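Local coordinates for protein tRNA (cytosine(38)-C(5))-methyltransferase (Schizosaccharomyces pombe, PDB 6FDF) that methylates carbon 5 of cytosine 38 in the anticodon loop of tRNA(Asp), taking the methyl group from S-adenosyl-L-methionine, at residues 183-188 / 325-330; 219-222 / 228-231; 244-249 / 254-259. All blocks are in the same frame, centred on the assembly; numbering follows the deposited sequence.

Overall arrangement
The three contacts lie at two places in the chain. Interaction 1 is partly buried and joins a short 3-10 segment to the C-terminal end of helix 318-328, at the large sheet of the methyltransferase fold. Interactions 2 and 3 lie on the other side of the chain's centre and are more buried. Their centres are about 8 Å apart, and both involve the small three-stranded sheet. Asp230 O lies 3.0 Å from Ile256 N, probably a hydrogen bond between the two. Interactions 1 and 2 are apolar, a leucine against a 3-10 turn and a phenylalanine against a helix. Interaction 3 adds a buried tyrosine hydroxyl bonded to a backbone carbonyl.

Interaction 1 (183-188 / 325-330); sequences IDDVFQ and ISLLLE
Leu327 reaches across to the 3-10 turn of 183-188 with both methyls, and each meets a different part of it. Leu327 CD1 comes up beside the side chain of Asp185, 3.9 Å from Asp185 CB. Leu327 CD2 lies over the backbone, 4.3 Å from Val186 N and 4.4 Å from Ile183 O. Leu327 CG is anti to the backbone N (chi1 178°), which carries the two methyls out from the helix toward the turn. The backbones come closest at Val186 and Leu327, with 6.4 Å between their CA atoms. Only the CB end of Asp185 packs here. Its carboxylate turns back along its own chain, where OD2 accepts a hydrogen bond from Ser182 N. The contact lies at the flank of the Rossmann-like methyltransferase fold, where helix 318-328 packs against strand 121-127 through Ile325 and Leu328. Val186 extends the apolar patch toward Tyr323 and Leu324 on the same helix, and toward Phe160. Ile183 points its CB away from 325-330, yet its side chain packs on Leu324 and Leu172. At the end of the helix, Arg174 bonds the carbonyls of Leu327 and Leu328 with NH1 and NE.

Interaction 2 (219-222 / 228-231); sequences ESVL and QFDI
The backbones of Leu222 and Phe229 keep their distance, 8.5 Å between CA atoms, with a helical turn at 219-222 facing an extended chain at Phe229. The gap is bridged by side chains, and the ring of Phe229 does most of the reaching. Its CB points toward the helix, and the outer ring atoms meet two neighbouring residues. Val221 comes to the ring edge, near its plane: CG1 is 4.0 Å from CZ of Phe229 and equally far from CE2. With chi1 at 172°, CG1 stands anti to the backbone N, and this branch is the one laid against the ring edge. Leu222 CD2 lies oblique to the ring plane, 3.7 Å from CE2 of Phe229 and 3.8 Å from CD2 of the same ring. Both aliphatic side chains cross the phenylalanine at about a right angle. The chain leaves Phe229 for strand 231-232, an outer strand of a small three-stranded sheet, parallel to the central strand 256-258. Helix 219-225 is thus packed against the approach to this sheet. The link is hydrophobic, with no hydrogen bond between the two segments. Ile256 of the central strand packs on the same ring. Leu222 also touches Leu278 on the third strand and Met274 in a loop, while its carbonyl takes a hydrogen bond from Arg273 NH1.

Interaction 3 (244-249 / 254-259); sequences RGYTHL and GSILQM
The ring of Tyr246 has Ser255 O at its edge, near the ring plane, while the backbone of Gly254 comes in obliquely, its CA 3.7 Å from CD1 of Tyr246. Phe242 and Tyr280 meet the same ring edge-to-face. Tyr246 OH donates to Ser255 O at 2.7 Å, in the carbonyl plane, at 157° to the C=O bond. It also bonds Phe281 N, so this buried polar group has two partners. CG stands anti to the backbone N (chi1 -169°), and this sends the ring out along the 254-256 chain. Gly254 lets it pass, since a CB there would clash with CD1 of Tyr246. A phenylalanine in place of Tyr246 would probably leave Ser255 O and Phe281 N without their hydroxyl partner. Beside Tyr246, Thr247 OG1 donates to Tyr246 O at 2.6 Å and also sits over one face of the His248 ring, toward its rim. Past Ser255, whose OG bonds Asp230 OD2, the chain runs on into the central strand of the small mixed sheet, and the tyrosine ties the preceding loop to the chain leading into it, consistent with the target-recognition part of C5-methyltransferases.

Interaction 1 (183-188 / 325-330)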
loop_
_atom_site.group_PDB
_atom_site.type_symbol
_atom_site.label_atom_id
_atom_site.label_comp_id
_atom_site.label_asym_id
_atom_site.label_seq_id
_atom_site.Cartn_x
_atom_site.Cartn_y
_atom_site.Cartn_z
ATOM N N ILE A 183 17.889 -5.234 -4.032
ATOM C CA ILE A 183 16.793 -4.657 -3.260
ATOM C C ILE A 183 17.284 -4.176 -1.900
ATOM O O ILE A 183 16.746 -3.214 -1.340
ATOM C CB ILE A 183 15.645 -5.682 -3.137
ATOM C CG1 ILE A 183 14.352 -4.994 -2.703
ATOM C CG2 ILE A 183 16.019 -6.824 -2.200
ATOM C CD1 ILE A 183 13.517 -4.504 -3.867
ATOM N N ASP A 184 18.331 -4.806 -1.364
ATOM C CA ASP A 184 18.818 -4.449 -0.039
ATOM C C ASP A 184 19.503 -3.090 -0.010
ATOM O O ASP A 184 19.748 -2.566 1.083
ATOM C CB ASP A 184 19.774 -5.528 0.468
ATOM C CG ASP A 184 19.080 -6.855 0.702
ATOM O OD1 ASP A 184 17.941 -6.851 1.213
ATOM O OD2 ASP A 184 19.676 -7.903 0.380
ATOM N N ASP A 185 19.826 -2.513 -1.173
ATOM C CA ASP A 185 20.407 -1.177 -1.198
ATOM C C ASP A 185 19.447 -0.141 -0.636
ATOM O O ASP A 185 19.879 0.942 -0.227
ATOM C CB ASP A 185 20.818 -0.808 -2.625
ATOM C CG ASP A 185 21.755 -1.833 -3.242
ATOM O OD1 ASP A 185 22.586 -2.394 -2.500
ATOM O OD2 ASP A 185 21.658 -2.078 -4.464
ATOM N N VAL A 186 18.155 -0.472 -0.584
ATOM C CA VAL A 186 17.137 0.450 -0.113
ATOM C C VAL A 186 17.367 0.852 1.335
ATOM O O VAL A 186 16.890 1.906 1.766
ATOM C CB VAL A 186 15.745 -0.194 -0.314
ATOM C CG1 VAL A 186 15.437 -1.211 0.780
ATOM C CG2 VAL A 186 14.675 0.855 -0.400
ATOM N N PHE A 187 18.091 0.036 2.108
ATOM C CA PHE A 187 18.313 0.369 3.509
ATOM C C PHE A 187 19.330 1.486 3.685
ATOM O O PHE A 187 19.350 2.124 4.742
ATOM C CB PHE A 187 18.718 -0.897 4.278
ATOM C CG PHE A 187 17.587 -1.868 4.417
ATOM C CD1 PHE A 187 16.567 -1.630 5.326
ATOM C CD2 PHE A 187 17.485 -2.963 3.579
ATOM C CE1 PHE A 187 15.495 -2.497 5.433
ATOM C CE2 PHE A 187 16.401 -3.822 3.668
ATOM C CZ PHE A 187 15.416 -3.597 4.605
ATOM N N GLN A 188 20.155 1.755 2.671
ATOM C CA GLN A 188 21.048 2.904 2.703
ATOM C C GLN A 188 20.285 4.221 2.675
ATOM O O GLN A 188 20.883 5.273 2.932
ATOM C CB GLN A 188 22.033 2.851 1.534
ATOM C CG GLN A 188 22.981 1.664 1.580
ATOM C CD GLN A 188 23.673 1.415 0.254
ATOM O OE1 GLN A 188 23.998 2.353 -0.476
ATOM N NE2 GLN A 188 23.901 0.146 -0.067
ATOM N N ILE A 325 11.453 3.853 -4.904
ATOM C CA ILE A 325 11.433 4.723 -6.078
ATOM C C ILE A 325 12.784 5.401 -6.256
ATOM O O ILE A 325 13.310 5.484 -7.372
ATOM C CB ILE A 325 10.287 5.746 -5.967
ATOM C CG1 ILE A 325 8.950 5.072 -6.273
ATOM C CG2 ILE A 325 10.513 6.927 -6.913
ATOM C CD1 ILE A 325 7.750 5.951 -5.978
ATOM N N SER A 326 13.356 5.912 -5.162
ATOM C CA SER A 326 14.676 6.535 -5.217
ATOM C C SER A 326 15.718 5.573 -5.774
ATOM O O SER A 326 16.531 5.943 -6.632
ATOM C CB SER A 326 15.083 7.005 -3.822
ATOM O OG SER A 326 14.204 8.010 -3.357
ATOM N N LEU A 327 15.715 4.334 -5.282
ATOM C CA LEU A 327 16.622 3.315 -5.802
ATOM C C LEU A 327 16.363 3.048 -7.278
ATOM O O LEU A 327 17.291 3.034 -8.093
ATOM C CB LEU A 327 16.472 2.027 -4.996
ATOM C CG LEU A 327 17.328 0.855 -5.471
ATOM C CD1 LEU A 327 18.806 1.202 -5.341
ATOM C CD2 LEU A 327 16.993 -0.399 -4.687
ATOM N N LEU A 328 15.099 2.829 -7.637
ATOM C CA LEU A 328 14.761 2.447 -9.005
ATOM C C LEU A 328 15.262 3.467 -10.021
ATOM O O LEU A 328 15.817 3.095 -11.064
ATOM C CB LEU A 328 13.246 2.275 -9.122
ATOM C CG LEU A 328 12.663 1.883 -10.478
ATOM C CD1 LEU A 328 13.237 0.560 -10.953
ATOM C CD2 LEU A 328 11.128 1.818 -10.403
ATOM N N LEU A 329 15.067 4.752 -9.741
ATOM C CA LEU A 329 15.303 5.800 -10.725
ATOM C C LEU A 329 16.708 6.397 -10.662
ATOM O O LEU A 329 16.944 7.431 -11.295
ATOM C CB LEU A 329 14.266 6.914 -10.554
ATOM C CG LEU A 329 12.808 6.466 -10.660
ATOM C CD1 LEU A 329 11.894 7.629 -10.334
ATOM C CD2 LEU A 329 12.528 5.911 -12.049
ATOM N N GLU A 330 17.636 5.789 -9.920
ATOM C CA GLU A 330 18.998 6.324 -9.853
ATOM C C GLU A 330 19.651 6.552 -11.215
ATOM O O GLU A 330 20.318 7.590 -11.371
ATOM C CB GLU A 330 19.889 5.422 -8.984
ATOM C CG GLU A 330 19.530 5.490 -7.508
ATOM C CD GLU A 330 20.538 4.803 -6.608
ATOM O OE1 GLU A 330 21.344 3.990 -7.102
ATOM O OE2 GLU A 330 20.520 5.084 -5.393
#

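Interaction 2 (219-222 / 228-231)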
loop_
_atom_site.group_PDB
_atom_site.type_symbol
_atom_site.label_atom_id
_atom_site.label_comp_id
_atom_site.label_asym_id
_atom_site.label_seq_id
_atom_site.Cartn_x
_atom_site.Cartn_y
_atom_site.Cartn_z
ATOM N N GLU A 219 -18.660 -3.241 23.507
ATOM C CA GLU A 219 -18.652 -4.308 24.505
ATOM C C GLU A 219 -19.157 -5.617 23.911
ATOM O O GLU A 219 -18.654 -6.696 24.246
ATOM C CB GLU A 219 -19.492 -3.899 25.715
ATOM C CG GLU A 219 -19.588 -4.968 26.799
ATOM C CD GLU A 219 -20.079 -4.423 28.129
ATOM O OE1 GLU A 219 -19.785 -5.048 29.171
ATOM O OE2 GLU A 219 -20.749 -3.368 28.140
ATOM N N SER A 220 -20.158 -5.543 23.030
ATOM C CA SER A 220 -20.694 -6.750 22.407
ATOM C C SER A 220 -19.618 -7.506 21.634
ATOM O O SER A 220 -19.528 -8.737 21.723
ATOM C CB SER A 220 -21.861 -6.388 21.488
ATOM O OG SER A 220 -21.409 -5.654 20.363
ATOM N N VAL A 221 -18.786 -6.785 20.880
ATOM C CA VAL A 221 -17.697 -7.420 20.142
ATOM C C VAL A 221 -16.611 -7.908 21.095
ATOM O O VAL A 221 -16.048 -8.993 20.908
ATOM C CB VAL A 221 -17.134 -6.444 19.091
ATOM C CG1 VAL A 221 -15.878 -7.009 18.440
ATOM C CG2 VAL A 221 -18.192 -6.138 18.038
ATOM N N LEU A 222 -16.289 -7.113 22.120
ATOM C CA LEU A 222 -15.264 -7.529 23.079
ATOM C C LEU A 222 -15.696 -8.761 23.867
ATOM O O LEU A 222 -14.855 -9.599 24.224
ATOM C CB LEU A 222 -14.936 -6.370 24.028
ATOM C CG LEU A 222 -14.084 -5.240 23.440
ATOM C CD1 LEU A 222 -14.017 -4.044 24.376
ATOM C CD2 LEU A 222 -12.683 -5.745 23.129
ATOM N N GLN A 228 -9.454 -12.402 20.644
ATOM C CA GLN A 228 -8.752 -12.443 19.368
ATOM C C GLN A 228 -8.078 -11.123 18.998
ATOM O O GLN A 228 -7.285 -11.098 18.048
ATOM C CB GLN A 228 -9.712 -12.872 18.253
ATOM C CG GLN A 228 -9.838 -14.385 18.116
ATOM C CD GLN A 228 -11.189 -14.920 18.542
ATOM O OE1 GLN A 228 -11.608 -14.747 19.685
ATOM N NE2 GLN A 228 -11.872 -15.589 17.622
ATOM N N PHE A 229 -8.390 -10.027 19.686
ATOM C CA PHE A 229 -7.738 -8.757 19.389
ATOM C C PHE A 229 -6.264 -8.801 19.772
ATOM O O PHE A 229 -5.888 -9.391 20.788
ATOM C CB PHE A 229 -8.404 -7.605 20.145
ATOM C CG PHE A 229 -9.665 -7.092 19.508
ATOM C CD1 PHE A 229 -9.626 -6.454 18.279
ATOM C CD2 PHE A 229 -10.880 -7.197 20.169
ATOM C CE1 PHE A 229 -10.790 -5.960 17.697
ATOM C CE2 PHE A 229 -12.042 -6.706 19.598
ATOM C CZ PHE A 229 -11.993 -6.080 18.358
ATOM N N ASP A 230 -5.437 -8.143 18.965
ATOM C CA ASP A 230 -4.088 -7.766 19.371
ATOM C C ASP A 230 -4.150 -6.355 19.943
ATOM O O ASP A 230 -4.518 -5.412 19.234
ATOM C CB ASP A 230 -3.116 -7.825 18.193
ATOM C CG ASP A 230 -1.708 -7.401 18.576
ATOM O OD1 ASP A 230 -1.046 -8.148 19.321
ATOM O OD2 ASP A 230 -1.263 -6.318 18.133
ATOM N N ILE A 231 -3.805 -6.214 21.224
ATOM C CA ILE A 231 -3.904 -4.939 21.923
ATOM C C ILE A 231 -2.512 -4.334 22.029
ATOM O O ILE A 231 -1.576 -4.993 22.502
ATOM C CB ILE A 231 -4.534 -5.115 23.315
ATOM C CG1 ILE A 231 -5.952 -5.683 23.192
ATOM C CG2 ILE A 231 -4.545 -3.790 24.069
ATOM C CD1 ILE A 231 -6.574 -6.064 24.520
#

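Interaction 3 (244-249 / 254-259)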
loop_
_atom_site.group_PDB
_atom_site.type_symbol
_atom_site.label_atom_id
_atom_site.label_comp_id
_atom_site.label_asym_id
_atom_site.label_seq_id
_atom_site.Cartn_x
_atom_site.Cartn_y
_atom_site.Cartn_z
ATOM N N ARG A 244 -8.926 -4.309 4.943
ATOM C CA ARG A 244 -10.280 -3.852 4.655
ATOM C C ARG A 244 -11.288 -4.263 5.721
ATOM O O ARG A 244 -12.343 -3.629 5.841
ATOM C CB ARG A 244 -10.705 -4.411 3.295
ATOM C CG ARG A 244 -12.047 -3.934 2.793
ATOM C CD ARG A 244 -12.243 -4.371 1.360
ATOM N NE ARG A 244 -13.537 -3.945 0.840
ATOM C CZ ARG A 244 -13.823 -3.869 -0.452
ATOM N NH1 ARG A 244 -15.025 -3.475 -0.839
ATOM N NH2 ARG A 244 -12.901 -4.181 -1.353
ATOM N N GLY A 245 -10.991 -5.294 6.504
ATOM C CA GLY A 245 -11.880 -5.738 7.556
ATOM C C GLY A 245 -11.815 -4.944 8.843
ATOM O O GLY A 245 -12.599 -5.205 9.759
ATOM N N TYR A 246 -10.905 -3.978 8.935
ATOM C CA TYR A 246 -10.662 -3.281 10.191
ATOM C C TYR A 246 -11.905 -2.513 10.626
ATOM O O TYR A 246 -12.533 -1.817 9.822
ATOM C CB TYR A 246 -9.472 -2.330 10.049
ATOM C CG TYR A 246 -8.998 -1.775 11.379
ATOM C CD1 TYR A 246 -8.542 -2.622 12.377
ATOM C CD2 TYR A 246 -9.007 -0.405 11.630
ATOM C CE1 TYR A 246 -8.103 -2.122 13.597
ATOM C CE2 TYR A 246 -8.567 0.106 12.843
ATOM C CZ TYR A 246 -8.116 -0.756 13.820
ATOM O OH TYR A 246 -7.683 -0.271 15.042
ATOM N N THR A 247 -12.248 -2.648 11.910
ATOM C CA THR A 247 -13.442 -2.171 12.634
ATOM C C THR A 247 -14.658 -3.054 12.363
ATOM O O THR A 247 -15.730 -2.790 12.932
ATOM C CB THR A 247 -13.819 -0.699 12.351
ATOM O OG1 THR A 247 -14.415 -0.561 11.048
ATOM C CG2 THR A 247 -12.599 0.200 12.453
ATOM N N HIS A 248 -14.525 -4.122 11.573
ATOM C CA HIS A 248 -15.643 -5.015 11.280
ATOM C C HIS A 248 -15.319 -6.453 11.655
ATOM O O HIS A 248 -16.030 -7.050 12.469
ATOM C CB HIS A 248 -16.018 -4.918 9.793
ATOM C CG HIS A 248 -16.229 -3.516 9.319
ATOM N ND1 HIS A 248 -17.274 -2.732 9.760
ATOM C CD2 HIS A 248 -15.525 -2.752 8.450
ATOM C CE1 HIS A 248 -17.204 -1.545 9.184
ATOM N NE2 HIS A 248 -16.152 -1.531 8.384
ATOM N N LEU A 249 -14.262 -7.019 11.084
ATOM C CA LEU A 249 -13.754 -8.320 11.484
ATOM C C LEU A 249 -12.673 -8.111 12.532
ATOM O O LEU A 249 -11.912 -7.142 12.462
ATOM C CB LEU A 249 -13.183 -9.066 10.278
ATOM C CG LEU A 249 -14.197 -9.457 9.202
ATOM C CD1 LEU A 249 -13.497 -10.115 8.022
ATOM C CD2 LEU A 249 -15.240 -10.386 9.793
ATOM N N GLY A 254 -6.201 -5.865 12.167
ATOM C CA GLY A 254 -5.485 -4.723 12.709
ATOM C C GLY A 254 -5.554 -4.764 14.222
ATOM O O GLY A 254 -6.461 -5.350 14.817
ATOM N N SER A 255 -4.558 -4.149 14.864
ATOM C CA SER A 255 -4.540 -4.052 16.316
ATOM C C SER A 255 -5.481 -2.950 16.793
ATOM O O SER A 255 -5.912 -2.091 16.022
ATOM C CB SER A 255 -3.128 -3.754 16.817
ATOM O OG SER A 255 -2.195 -4.702 16.332
ATOM N N ILE A 256 -5.795 -2.985 18.086
ATOM C CA ILE A 256 -6.553 -1.924 18.732
ATOM C C ILE A 256 -5.700 -1.352 19.857
ATOM O O ILE A 256 -4.713 -1.953 20.287
ATOM C CB ILE A 256 -7.921 -2.400 19.262
ATOM C CG1 ILE A 256 -7.772 -3.630 20.156
ATOM C CG2 ILE A 256 -8.862 -2.717 18.086
ATOM C CD1 ILE A 256 -9.048 -4.029 20.869
ATOM N N LEU A 257 -6.106 -0.182 20.342
ATOM C CA LEU A 257 -5.303 0.643 21.242
ATOM C C LEU A 257 -5.908 0.660 22.639
ATOM O O LEU A 257 -7.068 1.054 22.811
ATOM C CB LEU A 257 -5.193 2.073 20.710
ATOM C CG LEU A 257 -4.298 2.999 21.542
ATOM C CD1 LEU A 257 -2.842 2.606 21.401
ATOM C CD2 LEU A 257 -4.517 4.451 21.135
ATOM N N GLN A 258 -5.113 0.263 23.632
ATOM C CA GLN A 258 -5.476 0.427 25.036
ATOM C C GLN A 258 -5.120 1.840 25.481
ATOM O O GLN A 258 -3.946 2.225 25.450
ATOM C CB GLN A 258 -4.746 -0.593 25.905
ATOM C CG GLN A 258 -4.857 -0.319 27.403
ATOM C CD GLN A 258 -4.036 -1.288 28.240
ATOM O OE1 GLN A 258 -3.800 -2.428 27.842
ATOM N NE2 GLN A 258 -3.603 -0.836 29.412
ATOM N N MET A 259 -6.126 2.609 25.897
ATOM C CA MET A 259 -5.889 3.953 26.413
ATOM C C MET A 259 -5.718 4.001 27.927
ATOM O O MET A 259 -5.221 5.009 28.445
ATOM C CB MET A 259 -7.027 4.887 25.998
ATOM C CG MET A 259 -7.107 5.110 24.493
ATOM S SD MET A 259 -8.175 6.484 24.005
ATOM C CE MET A 259 -9.797 5.783 24.286
#